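Local coordinates for ABC transporter periplasmic peptide-binding protein (Pseudoalteromonas, PDB 4QFL) that binds dipeptides, here Ala-Phe, in the periplasm and probably delivers them to an ABC transporter for uptake, at residues Val40-Gln45 against Lys216-Asp221; Thr49-Asp54 against Tyr412-Phe417; Ala57-Asp62 against Leu242-Thr247; Ser375-Pro380 against Gln419-His424. All coordinates share one frame; numbering follows the deposited sequence.

Contact 1. Residues Val40-Gln45 against Lys216-Asp221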
# COMPACT_ATOMS: atom_id res chain seq x y z
N VAL A 40 -0.06 -12.20 4.29
CA VAL A 40 -0.04 -13.14 3.17
C VAL A 40 1.33 -13.78 2.98
O VAL A 40 1.49 -14.74 2.24
CB VAL A 40 -0.45 -12.46 1.84
CG1 VAL A 40 -1.90 -12.00 1.91
CG2 VAL A 40 0.46 -11.31 1.52
N SER A 41 2.32 -13.22 3.66
CA SER A 41 3.69 -13.68 3.52
C SER A 41 4.51 -12.99 4.59
O SER A 41 4.03 -12.08 5.26
CB SER A 41 4.21 -13.29 2.13
OG SER A 41 5.50 -13.82 1.89
N PHE A 42 5.75 -13.43 4.77
CA PHE A 42 6.66 -12.69 5.62
C PHE A 42 7.74 -11.97 4.81
O PHE A 42 8.71 -11.45 5.37
CB PHE A 42 7.21 -13.58 6.73
CG PHE A 42 6.21 -13.83 7.80
CD1 PHE A 42 5.34 -14.89 7.72
CD2 PHE A 42 6.07 -12.93 8.84
CE1 PHE A 42 4.38 -15.08 8.70
CE2 PHE A 42 5.12 -13.13 9.81
CZ PHE A 42 4.28 -14.20 9.74
N ASN A 43 7.53 -11.91 3.50
CA ASN A 43 8.38 -11.14 2.62
C ASN A 43 7.59 -10.02 1.93
O ASN A 43 6.69 -10.30 1.13
CB ASN A 43 9.02 -12.05 1.57
CG ASN A 43 9.78 -11.29 0.53
OD1 ASN A 43 10.00 -10.08 0.65
ND2 ASN A 43 10.19 -11.99 -0.52
N PRO A 44 7.92 -8.76 2.24
CA PRO A 44 7.19 -7.59 1.73
C PRO A 44 7.17 -7.50 0.20
O PRO A 44 6.29 -6.85 -0.36
CB PRO A 44 7.97 -6.41 2.31
CG PRO A 44 8.65 -6.96 3.52
CD PRO A 44 8.99 -8.37 3.18
N GLN A 45 8.13 -8.14 -0.45
CA GLN A 45 8.24 -8.14 -1.91
C GLN A 45 7.01 -8.67 -2.64
O GLN A 45 6.73 -8.25 -3.76
CB GLN A 45 9.44 -8.99 -2.34
CG GLN A 45 10.79 -8.42 -1.98
CD GLN A 45 11.91 -9.22 -2.60
OE1 GLN A 45 11.81 -10.44 -2.71
NE2 GLN A 45 12.97 -8.54 -3.02
N LYS A 216 9.48 -15.35 15.51
CA LYS A 216 9.38 -16.45 16.47
C LYS A 216 8.31 -17.48 16.07
O LYS A 216 8.59 -18.67 15.95
CB LYS A 216 9.11 -15.91 17.87
CG LYS A 216 8.99 -16.97 18.95
CD LYS A 216 10.31 -17.70 19.16
CE LYS A 216 10.14 -18.91 20.09
NZ LYS A 216 9.69 -18.53 21.47
N GLU A 217 7.08 -17.01 15.83
CA GLU A 217 5.94 -17.90 15.71
C GLU A 217 4.80 -17.30 14.89
O GLU A 217 4.61 -16.09 14.84
CB GLU A 217 5.44 -18.21 17.13
CG GLU A 217 4.36 -19.26 17.24
CD GLU A 217 3.84 -19.39 18.66
OE1 GLU A 217 4.60 -19.04 19.59
OE2 GLU A 217 2.69 -19.83 18.85
N TYR A 218 4.03 -18.18 14.25
CA TYR A 218 2.87 -17.76 13.48
C TYR A 218 1.78 -18.85 13.52
O TYR A 218 2.00 -19.98 13.09
CB TYR A 218 3.28 -17.44 12.05
CG TYR A 218 2.15 -17.21 11.05
CD1 TYR A 218 1.11 -16.33 11.32
CD2 TYR A 218 2.16 -17.87 9.82
CE1 TYR A 218 0.09 -16.12 10.40
CE2 TYR A 218 1.15 -17.67 8.90
CZ TYR A 218 0.12 -16.79 9.19
OH TYR A 218 -0.85 -16.61 8.25
N ARG A 219 0.61 -18.51 14.06
CA ARG A 219 -0.55 -19.38 13.99
C ARG A 219 -1.47 -18.80 12.93
O ARG A 219 -2.00 -17.70 13.12
CB ARG A 219 -1.31 -19.42 15.31
CG ARG A 219 -0.46 -19.65 16.54
CD ARG A 219 -1.15 -20.65 17.47
NE ARG A 219 -2.61 -20.47 17.53
CZ ARG A 219 -3.47 -21.43 17.82
NH1 ARG A 219 -3.04 -22.66 18.08
NH2 ARG A 219 -4.78 -21.18 17.85
N ARG A 220 -1.67 -19.52 11.83
CA ARG A 220 -2.43 -18.92 10.74
C ARG A 220 -3.81 -18.42 11.18
O ARG A 220 -4.61 -19.17 11.75
CB ARG A 220 -2.50 -19.83 9.51
CG ARG A 220 -2.98 -21.24 9.76
CD ARG A 220 -3.49 -21.87 8.47
NE ARG A 220 -2.43 -22.19 7.51
CZ ARG A 220 -2.10 -23.43 7.14
NH1 ARG A 220 -2.73 -24.48 7.66
NH2 ARG A 220 -1.12 -23.64 6.26
N ASP A 221 -4.04 -17.13 10.94
CA ASP A 221 -5.30 -16.46 11.23
C ASP A 221 -5.46 -16.13 12.70
O ASP A 221 -6.44 -15.49 13.09
CB ASP A 221 -6.49 -17.27 10.71
CG ASP A 221 -6.53 -17.34 9.19
OD1 ASP A 221 -6.49 -16.27 8.54
OD2 ASP A 221 -6.57 -18.46 8.65

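Contact 2. Residues Thr49-Asp54 against Tyr412-Phe417. With PHE (phenylalanine), chain D.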
# COMPACT_ATOMS: atom_id res chain seq x y z
N THR A 49 -0.38 -5.33 -0.04
CA THR A 49 -1.45 -5.16 0.94
C THR A 49 -0.96 -4.61 2.26
O THR A 49 -0.15 -5.23 2.93
CB THR A 49 -2.18 -6.46 1.20
OG1 THR A 49 -2.80 -6.89 -0.02
CG2 THR A 49 -3.24 -6.26 2.27
N GLY A 50 -1.47 -3.45 2.64
CA GLY A 50 -1.00 -2.76 3.83
C GLY A 50 -1.09 -3.56 5.11
O GLY A 50 -0.23 -3.44 5.98
N SER A 51 -2.14 -4.37 5.23
CA SER A 51 -2.35 -5.21 6.40
C SER A 51 -1.15 -6.10 6.65
O SER A 51 -0.74 -6.28 7.79
CB SER A 51 -3.58 -6.07 6.18
OG SER A 51 -4.59 -5.31 5.56
N THR A 52 -0.59 -6.67 5.59
CA THR A 52 0.57 -7.53 5.72
C THR A 52 1.82 -6.72 6.01
O THR A 52 2.58 -7.07 6.90
CB THR A 52 0.80 -8.35 4.46
OG1 THR A 52 -0.32 -9.22 4.26
CG2 THR A 52 2.05 -9.19 4.59
N ILE A 53 2.02 -5.65 5.26
CA ILE A 53 3.20 -4.80 5.43
C ILE A 53 3.26 -4.16 6.82
O ILE A 53 4.34 -4.00 7.40
CB ILE A 53 3.27 -3.70 4.34
CG1 ILE A 53 3.31 -4.34 2.94
CG2 ILE A 53 4.47 -2.82 4.55
CD1 ILE A 53 4.43 -5.35 2.76
N ASP A 54 2.09 -3.80 7.35
CA ASP A 54 2.03 -3.18 8.66
C ASP A 54 2.62 -4.13 9.70
O ASP A 54 3.20 -3.68 10.68
CB ASP A 54 0.60 -2.79 9.04
CG ASP A 54 0.20 -1.42 8.50
OD1 ASP A 54 1.07 -0.70 7.98
OD2 ASP A 54 -0.99 -1.05 8.61
N TYR A 412 -15.90 -10.27 0.61
CA TYR A 412 -15.17 -11.46 1.03
C TYR A 412 -14.04 -11.06 1.97
O TYR A 412 -13.68 -9.89 2.04
CB TYR A 412 -14.59 -12.21 -0.17
CG TYR A 412 -15.59 -12.68 -1.21
CD1 TYR A 412 -16.27 -13.88 -1.06
CD2 TYR A 412 -15.83 -11.94 -2.35
CE1 TYR A 412 -17.18 -14.30 -2.01
CE2 TYR A 412 -16.74 -12.35 -3.31
CZ TYR A 412 -17.41 -13.53 -3.14
OH TYR A 412 -18.32 -13.95 -4.09
N GLU A 413 -13.49 -12.04 2.68
CA GLU A 413 -12.28 -11.85 3.49
C GLU A 413 -11.28 -10.96 2.74
O GLU A 413 -11.08 -11.11 1.53
CB GLU A 413 -11.68 -13.22 3.86
CG GLU A 413 -10.40 -13.19 4.70
CD GLU A 413 -9.16 -12.92 3.88
OE1 GLU A 413 -9.11 -13.39 2.72
OE2 GLU A 413 -8.24 -12.23 4.37
N TRP A 414 -10.65 -10.04 3.47
CA TRP A 414 -9.78 -9.01 2.90
C TRP A 414 -8.81 -9.52 1.85
O TRP A 414 -8.81 -9.03 0.72
CB TRP A 414 -9.03 -8.30 4.01
CG TRP A 414 -8.12 -7.15 3.62
CD1 TRP A 414 -6.91 -6.88 4.17
CD2 TRP A 414 -8.36 -6.11 2.65
NE1 TRP A 414 -6.37 -5.75 3.61
CE2 TRP A 414 -7.24 -5.26 2.67
CE3 TRP A 414 -9.40 -5.82 1.77
CZ2 TRP A 414 -7.12 -4.13 1.85
CZ3 TRP A 414 -9.29 -4.71 0.95
CH2 TRP A 414 -8.15 -3.87 1.00
N ASN A 415 -7.97 -10.48 2.22
CA ASN A 415 -6.98 -11.01 1.27
C ASN A 415 -7.61 -11.72 0.06
O ASN A 415 -7.13 -11.61 -1.06
CB ASN A 415 -5.98 -11.93 1.97
CG ASN A 415 -5.12 -11.21 3.00
OD1 ASN A 415 -4.66 -10.08 2.78
ND2 ASN A 415 -4.91 -11.85 4.13
N THR A 416 -8.69 -12.46 0.30
CA THR A 416 -9.46 -13.10 -0.77
C THR A 416 -10.02 -12.05 -1.71
O THR A 416 -9.97 -12.19 -2.92
CB THR A 416 -10.65 -13.87 -0.18
OG1 THR A 416 -10.17 -14.87 0.73
CG2 THR A 416 -11.46 -14.54 -1.29
N PHE A 417 -10.56 -11.00 -1.11
CA PHE A 417 -11.14 -9.87 -1.81
C PHE A 417 -10.15 -9.28 -2.81
O PHE A 417 -10.48 -9.11 -4.00
CB PHE A 417 -11.51 -8.81 -0.77
CG PHE A 417 -12.28 -7.65 -1.32
CD1 PHE A 417 -13.64 -7.75 -1.52
CD2 PHE A 417 -11.65 -6.45 -1.58
CE1 PHE A 417 -14.36 -6.68 -2.00
CE2 PHE A 417 -12.36 -5.38 -2.06
CZ PHE A 417 -13.72 -5.49 -2.27
N PHE D . -2.71 -1.21 -0.44
CA PHE D . -4.14 -1.34 -0.22
C PHE D . -4.44 -1.28 1.26
O PHE D . -5.46 -0.75 1.68
CB PHE D . -4.65 -2.67 -0.76
CG PHE D . -4.68 -2.75 -2.24
CD1 PHE D . -5.24 -1.73 -3.00
CD2 PHE D . -4.15 -3.84 -2.89
CE1 PHE D . -5.29 -1.81 -4.36
CE2 PHE D . -4.19 -3.93 -4.26
CZ PHE D . -4.76 -2.91 -5.00
OXT PHE D . -3.65 -1.77 2.08
O HOH W 1 -3.81 -9.49 0.06
O HOH W 2 -2.90 -9.06 4.51

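Contact 3. Residues Ala57-Asp62 against Leu242-Thr247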
# COMPACT_ATOMS: atom_id res chain seq x y z
N ALA A 57 7.12 -5.35 7.69
CA ALA A 57 8.14 -4.56 6.99
C ALA A 57 9.11 -3.82 7.90
O ALA A 57 10.32 -4.07 7.86
CB ALA A 57 7.47 -3.59 6.04
N ASN A 58 8.59 -2.91 8.73
CA ASN A 58 9.44 -2.12 9.60
C ASN A 58 9.92 -2.89 10.81
O ASN A 58 10.83 -2.45 11.50
CB ASN A 58 8.72 -0.85 10.08
CG ASN A 58 8.50 0.14 8.98
OD1 ASN A 58 7.37 0.54 8.70
ND2 ASN A 58 9.58 0.55 8.35
N GLN A 59 9.31 -4.04 11.06
CA GLN A 59 9.64 -4.82 12.25
C GLN A 59 10.78 -5.81 12.01
O GLN A 59 11.70 -5.91 12.82
CB GLN A 59 8.41 -5.53 12.79
CG GLN A 59 7.44 -4.62 13.55
CD GLN A 59 6.87 -3.51 12.70
OE1 GLN A 59 6.13 -3.76 11.74
NE2 GLN A 59 7.20 -2.27 13.05
N LEU A 60 10.73 -6.55 10.91
CA LEU A 60 11.72 -7.59 10.67
C LEU A 60 12.86 -7.13 9.80
O LEU A 60 13.90 -7.78 9.76
CB LEU A 60 11.07 -8.80 10.00
CG LEU A 60 10.02 -9.56 10.80
CD1 LEU A 60 9.32 -10.52 9.88
CD2 LEU A 60 10.69 -10.30 11.94
N TYR A 61 12.68 -6.02 9.09
CA TYR A 61 13.61 -5.64 8.02
C TYR A 61 14.09 -4.19 8.08
O TYR A 61 13.56 -3.38 8.84
CB TYR A 61 12.95 -5.85 6.65
CG TYR A 61 12.55 -7.27 6.34
CD1 TYR A 61 13.51 -8.22 6.00
CD2 TYR A 61 11.21 -7.66 6.36
CE1 TYR A 61 13.14 -9.53 5.69
CE2 TYR A 61 10.83 -8.97 6.06
CZ TYR A 61 11.81 -9.90 5.72
OH TYR A 61 11.44 -11.19 5.43
N ASP A 62 15.09 -3.87 7.26
CA ASP A 62 15.44 -2.49 6.96
C ASP A 62 15.57 -2.33 5.45
O ASP A 62 15.84 -3.30 4.75
CB ASP A 62 16.78 -2.09 7.58
CG ASP A 62 16.80 -2.22 9.09
OD1 ASP A 62 16.23 -1.34 9.77
OD2 ASP A 62 17.42 -3.17 9.60
N LEU A 242 6.62 -8.78 20.89
CA LEU A 242 5.60 -8.15 20.09
C LEU A 242 4.71 -9.25 19.55
O LEU A 242 5.18 -10.11 18.80
CB LEU A 242 6.24 -7.44 18.90
CG LEU A 242 6.07 -5.93 18.76
CD1 LEU A 242 6.67 -5.50 17.42
CD2 LEU A 242 4.60 -5.55 18.86
N VAL A 243 3.44 -9.24 19.93
CA VAL A 243 2.49 -10.17 19.35
C VAL A 243 1.44 -9.39 18.57
O VAL A 243 0.98 -8.34 19.01
CB VAL A 243 1.78 -11.02 20.44
CG1 VAL A 243 1.02 -12.17 19.81
CG2 VAL A 243 2.79 -11.55 21.45
N TYR A 244 1.11 -9.89 17.38
CA TYR A 244 -0.03 -9.41 16.61
C TYR A 244 -1.21 -10.37 16.77
O TYR A 244 -1.08 -11.58 16.53
CB TYR A 244 0.32 -9.27 15.13
CG TYR A 244 1.33 -8.20 14.84
CD1 TYR A 244 2.69 -8.46 14.98
CD2 TYR A 244 0.94 -6.95 14.42
CE1 TYR A 244 3.63 -7.49 14.72
CE2 TYR A 244 1.88 -5.96 14.16
CZ TYR A 244 3.22 -6.24 14.31
OH TYR A 244 4.15 -5.28 14.05
N ASP A 245 -2.34 -9.83 17.19
CA ASP A 245 -3.55 -10.60 17.38
C ASP A 245 -4.41 -10.38 16.14
O ASP A 245 -4.95 -9.31 15.94
CB ASP A 245 -4.28 -10.10 18.63
CG ASP A 245 -5.57 -10.84 18.90
OD1 ASP A 245 -6.10 -11.47 17.98
OD2 ASP A 245 -6.07 -10.77 20.05
N ILE A 246 -4.50 -11.40 15.29
CA ILE A 246 -5.25 -11.26 14.05
C ILE A 246 -6.75 -11.28 14.30
O ILE A 246 -7.33 -12.32 14.60
CB ILE A 246 -4.90 -12.37 13.08
CG1 ILE A 246 -3.38 -12.43 12.89
CG2 ILE A 246 -5.60 -12.15 11.76
CD1 ILE A 246 -2.80 -11.16 12.39
N THR A 247 -7.37 -10.12 14.18
CA THR A 247 -8.78 -9.95 14.51
C THR A 247 -9.45 -9.10 13.43
O THR A 247 -9.46 -7.87 13.53
CB THR A 247 -8.95 -9.24 15.85
OG1 THR A 247 -8.12 -9.86 16.84
CG2 THR A 247 -10.39 -9.30 16.31

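Contact 4. Residues Ser375-Pro380 against Gln419-His424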
# COMPACT_ATOMS: atom_id res chain seq x y z
N SER A 375 -22.90 -5.16 -9.65
CA SER A 375 -22.32 -5.40 -8.35
C SER A 375 -21.45 -4.21 -7.94
O SER A 375 -20.88 -3.50 -8.78
CB SER A 375 -21.52 -6.71 -8.32
OG SER A 375 -20.43 -6.72 -9.24
N ILE A 376 -21.41 -3.98 -6.64
CA ILE A 376 -20.40 -3.13 -6.05
C ILE A 376 -19.69 -3.98 -5.03
O ILE A 376 -20.29 -4.45 -4.07
CB ILE A 376 -20.99 -1.93 -5.34
CG1 ILE A 376 -21.67 -1.00 -6.34
CG2 ILE A 376 -19.91 -1.18 -4.56
CD1 ILE A 376 -22.25 0.25 -5.71
N TRP A 377 -18.40 -4.20 -5.25
CA TRP A 377 -17.60 -4.94 -4.31
C TRP A 377 -17.14 -4.03 -3.18
O TRP A 377 -16.64 -2.94 -3.43
CB TRP A 377 -16.43 -5.55 -5.05
CG TRP A 377 -16.85 -6.74 -5.85
CD1 TRP A 377 -17.86 -6.81 -6.77
CD2 TRP A 377 -16.26 -8.04 -5.81
NE1 TRP A 377 -17.94 -8.08 -7.30
CE2 TRP A 377 -16.97 -8.85 -6.72
CE3 TRP A 377 -15.20 -8.60 -5.08
CZ2 TRP A 377 -16.65 -10.18 -6.92
CZ3 TRP A 377 -14.90 -9.91 -5.28
CH2 TRP A 377 -15.61 -10.70 -6.20
N ALA A 378 -17.32 -4.49 -1.94
CA ALA A 378 -17.02 -3.70 -0.75
C ALA A 378 -16.00 -4.38 0.16
O ALA A 378 -16.17 -5.55 0.51
CB ALA A 378 -18.30 -3.41 0.03
N MET A 379 -14.97 -3.64 0.54
CA MET A 379 -13.93 -4.12 1.46
C MET A 379 -14.52 -4.52 2.82
O MET A 379 -15.43 -3.85 3.32
CB MET A 379 -12.85 -3.05 1.65
CG MET A 379 -12.25 -2.60 0.34
SD MET A 379 -11.06 -1.25 0.50
CE MET A 379 -12.17 0.12 0.76
N PRO A 380 -14.01 -5.62 3.41
CA PRO A 380 -14.52 -6.16 4.67
C PRO A 380 -13.91 -5.50 5.91
O PRO A 380 -14.38 -5.71 7.03
CB PRO A 380 -14.08 -7.62 4.61
CG PRO A 380 -12.79 -7.57 3.86
CD PRO A 380 -12.94 -6.46 2.85
N GLN A 419 -7.50 -10.58 -4.09
CA GLN A 419 -7.21 -11.57 -5.12
C GLN A 419 -8.27 -11.59 -6.22
O GLN A 419 -7.96 -11.59 -7.40
CB GLN A 419 -7.07 -12.95 -4.44
CG GLN A 419 -6.95 -14.12 -5.37
CD GLN A 419 -5.58 -14.24 -5.99
OE1 GLN A 419 -4.86 -13.24 -6.15
NE2 GLN A 419 -5.19 -15.46 -6.34
N ARG A 420 -9.54 -11.59 -5.82
CA ARG A 420 -10.63 -11.66 -6.78
C ARG A 420 -10.84 -10.35 -7.54
O ARG A 420 -11.35 -10.34 -8.67
CB ARG A 420 -11.91 -12.17 -6.11
CG ARG A 420 -11.82 -13.66 -5.68
CD ARG A 420 -13.10 -14.21 -5.03
NE ARG A 420 -12.92 -15.57 -4.51
CZ ARG A 420 -13.87 -16.27 -3.87
NH1 ARG A 420 -15.07 -15.76 -3.66
NH2 ARG A 420 -13.61 -17.49 -3.44
N ILE A 421 -10.41 -9.24 -6.95
CA ILE A 421 -10.39 -7.96 -7.66
C ILE A 421 -9.24 -7.94 -8.69
O ILE A 421 -9.38 -7.36 -9.78
CB ILE A 421 -10.29 -6.75 -6.68
CG1 ILE A 421 -11.55 -6.64 -5.81
CG2 ILE A 421 -10.14 -5.47 -7.45
CD1 ILE A 421 -12.81 -6.20 -6.57
N GLY A 422 -8.12 -8.57 -8.34
CA GLY A 422 -7.01 -8.71 -9.28
C GLY A 422 -7.38 -9.61 -10.45
O GLY A 422 -6.76 -9.53 -11.51
N GLU A 423 -8.37 -10.46 -10.24
CA GLU A 423 -8.88 -11.35 -11.29
C GLU A 423 -10.06 -10.71 -11.99
O GLU A 423 -10.78 -11.38 -12.74
CB GLU A 423 -9.31 -12.69 -10.68
CG GLU A 423 -8.17 -13.50 -10.10
CD GLU A 423 -8.64 -14.62 -9.19
OE1 GLU A 423 -9.84 -14.93 -9.21
OE2 GLU A 423 -7.81 -15.19 -8.45
N HIS A 424 -10.25 -9.42 -11.75
CA HIS A 424 -11.35 -8.63 -12.28
C HIS A 424 -12.72 -9.34 -12.35
O HIS A 424 -13.43 -9.26 -13.36
CB HIS A 424 -10.97 -7.98 -13.62
CG HIS A 424 -10.80 -8.96 -14.75
ND1 HIS A 424 -9.62 -9.61 -15.00
CD2 HIS A 424 -11.67 -9.36 -15.71
CE1 HIS A 424 -9.77 -10.40 -16.05
NE2 HIS A 424 -11.01 -10.26 -16.50

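Contact 1. Residues Val40-Gln45 against Lys216-Asp221
Phe42 drives the edge of its ring into one face of Tyr218, and this single aromatic pair carries the whole contact. The evidence for a T-shaped (edge-to-face) stack is the ring geometry: the centroids lie 5.2 Å apart and the planes are inclined at 73°. Phe42 CE1 leads, 3.7 Å from Tyr218 CD2, and Phe42 CZ follows at 3.9 Å from Tyr218 CG, so the phenyl edge meets the tyrosine near its CB end, off the ring centre. The two side chains reach this meeting with different first torsions. In Phe42, CG stands beside the backbone N and opposite the carbonyl carbon (chi1 -75°); Tyr218 has its CG anti to the backbone N (chi1 170°), which carries its ring toward Phe42. The far face of Tyr218 is covered by its own chain, where Arg220 N sits over the ring centre, while its OH is hydrogen-bonded to Asn38. A second edge-to-face partner, Tyr215, together with Phe226 and Ile56, closes round the buried phenyl ring. Behind Phe42 the loop is stiffened by two side-chain turns. Ser41 OG accepts from Asn43 N at 3.2 Å, an ST turn, and Asn43 OD1 accepts from Gln45 N at 2.9 Å, an Asx turn. Asn43 ND2 also donates almost straight to Gln45 OE1, with the oxygen in the plane of the asparagine amide. The arrangement is an aromatic cluster that packs the loop between strand 30-35 and helix 50-60 against strand 213-219, which pairs antiparallel with strand 223-228.

Contact 2. Residues Thr49-Asp54 against Tyr412-Phe417
Polar contact comes first: Trp414 NE1 donates a weak, bent hydrogen bond to Ser51 OG, 2.7 Å away. The oxygen lies near the indole plane, but the angle at the hydrogen is only 129°. Ser51 OG is also hydrogen-bonded to Glu36, which fixes the acceptor from a second shell. Trp414 has its CG anti to the backbone N (chi1 -178°), a torsion that extends the indole from its helix across to Ser51.

Packing is supplied by the methyl of Thr49, whose CG2 is 3.4 Å from Trp414 NE1 and approaches the indole obliquely.

Two waters add bridges, both ending on Asn415 OD1. One joins it to Thr49 OG1; the other, 2.7 Å from Asn415 OD1, accepts a hydrogen bond from Thr52 OG1 and donates one to the amide oxygen. Asn415 ND2 is held by the carbonyl of Asn38.

Ligand contacts follow from the same groups. Gly50 N donates to OXT of the bound phenylalanine at 2.8 Å, the glycine bringing its backbone close up to the carboxylate. Trp414 CZ2 stands 3.8 Å from the ligand O atom. A leucine in place of Trp414 would probably leave Ser51 OG without its indole donor and open a gap beside the ligand carboxylate.

Each helix begins here: Glu413 caps helix 414-422 through Asn415 N and Thr416 N, while helix 50-60 starts at Gly50, so two helix N-termini converge beside the dipeptide, with strand 428-434 contributing further residues to the pocket.

Contact 3. Residues Ala57-Asp62 against Leu242-Thr247
Helix-on-sheet packing joins the last turn of helix 50-60 to strand 241-246, which runs parallel to strand 30-35 and antiparallel to strand 223-228. The pairing is side chain to side chain: the closest CA atoms, those of Gln59 and Leu242, are still 9.4 Å apart, and only 91 Å² is buried over both surfaces. Gln59 supplies the helix side. Its CG, anti to the carbonyl carbon (chi1 -76°), faces the strand, and the bend at chi2 (61°) keeps the amide beside the Tyr244 hydroxyl. Leu242 and Tyr244, two residues apart on the strand, both direct their CB atoms at the helix. The leucine crosses the glutamine at about a right angle, and its CD1 methyl lies 4.0 Å from Gln59 CG. Tyr244 comes in obliquely, with its ring plane 52° from the amide plane. All three side chains are buried; Phe226 and Tyr213 pack on Gln59 from strands 223-228 and 213-219, Leu529 touches both Leu242 and Tyr244, and the ring of Tyr33 meets that of Tyr244. The dipeptide is far off, with bound alanine about 13 Å from the Gln59 side chain at nearest atoms. At the phenol end of the contact, Tyr244 OH lies 3.4 Å from Gln59 CG.

Contact 4. Residues Ser375-Pro380 against Gln419-His424
Trp377 reaches from its strand to the helix and is met there by two consecutive residues, Arg420 and Ile421, at different parts of the indole. Ile421 CD1 lies 3.7 Å from Trp377 CE3 and 4.0 Å from Trp377 CB, so this methyl tucks in beside the root of the indole; the two side chains slide past each other in opposite senses. The first bond of the Ile421 side chain does not aim at the strand; its CG1 branch, beside the backbone N at chi1 -65°, brings CD1 to the tryptophan. Arg420 instead uses its base: CB touches the far rim, 3.8 Å from Trp377 CZ3 and 4.0 Å from Trp377 CH2. Beyond CB its chain is extended and leads away, leaving the guanidinium plane turned 70° from the indole. That group makes a cation-pi contact with Tyr412, whose ring also meets Trp377 at about 45°. Both methyl and CB approach the indole obliquely. Of the 145 Å² buried here, Trp377 accounts for 72 Å². With a serine in place of Trp377, Ile421 CD1 and Arg420 CB would probably face a gap, and the Tyr412 ring would lose a neighbour. The helix ends in a Schellman motif, with His424 at positive phi, Arg425 N bonded to Arg420 O, and His424 N to Ile421 O at 3.0 Å. Strand 373-378 runs parallel to both 406-410 and 428-434, and Val410 and Val429 touch Trp377 from these neighbours; the contact is thus a helix packed on three mutually parallel strands, the alpha/beta layering of a periplasmic binding protein lobe.

How the contacts relate
Contact 2 forms part of the dipeptide site; contacts 3 and 4 each share one of its helices, and contact 1 packs beside it. Contact 3 uses the far end of helix 50-60, its centre 14 Å from that of contact 2, while contact 4 shares helix 414-422, with centres 12 Å apart. The Ile421 side chain of contact 4 is about 6 Å from the bound phenylalanine at nearest atoms. Contact 1 touches both contacts on its side: Val40 N is 3.0 Å from Thr52 OG1, and Phe42 O is 2.7 Å from Tyr61 OH, both probable hydrogen bonds. Contacts 1 and 3, with centres 9 Å apart, lie well away from contact 4, at 23 and 26 Å; contact 2 lies between.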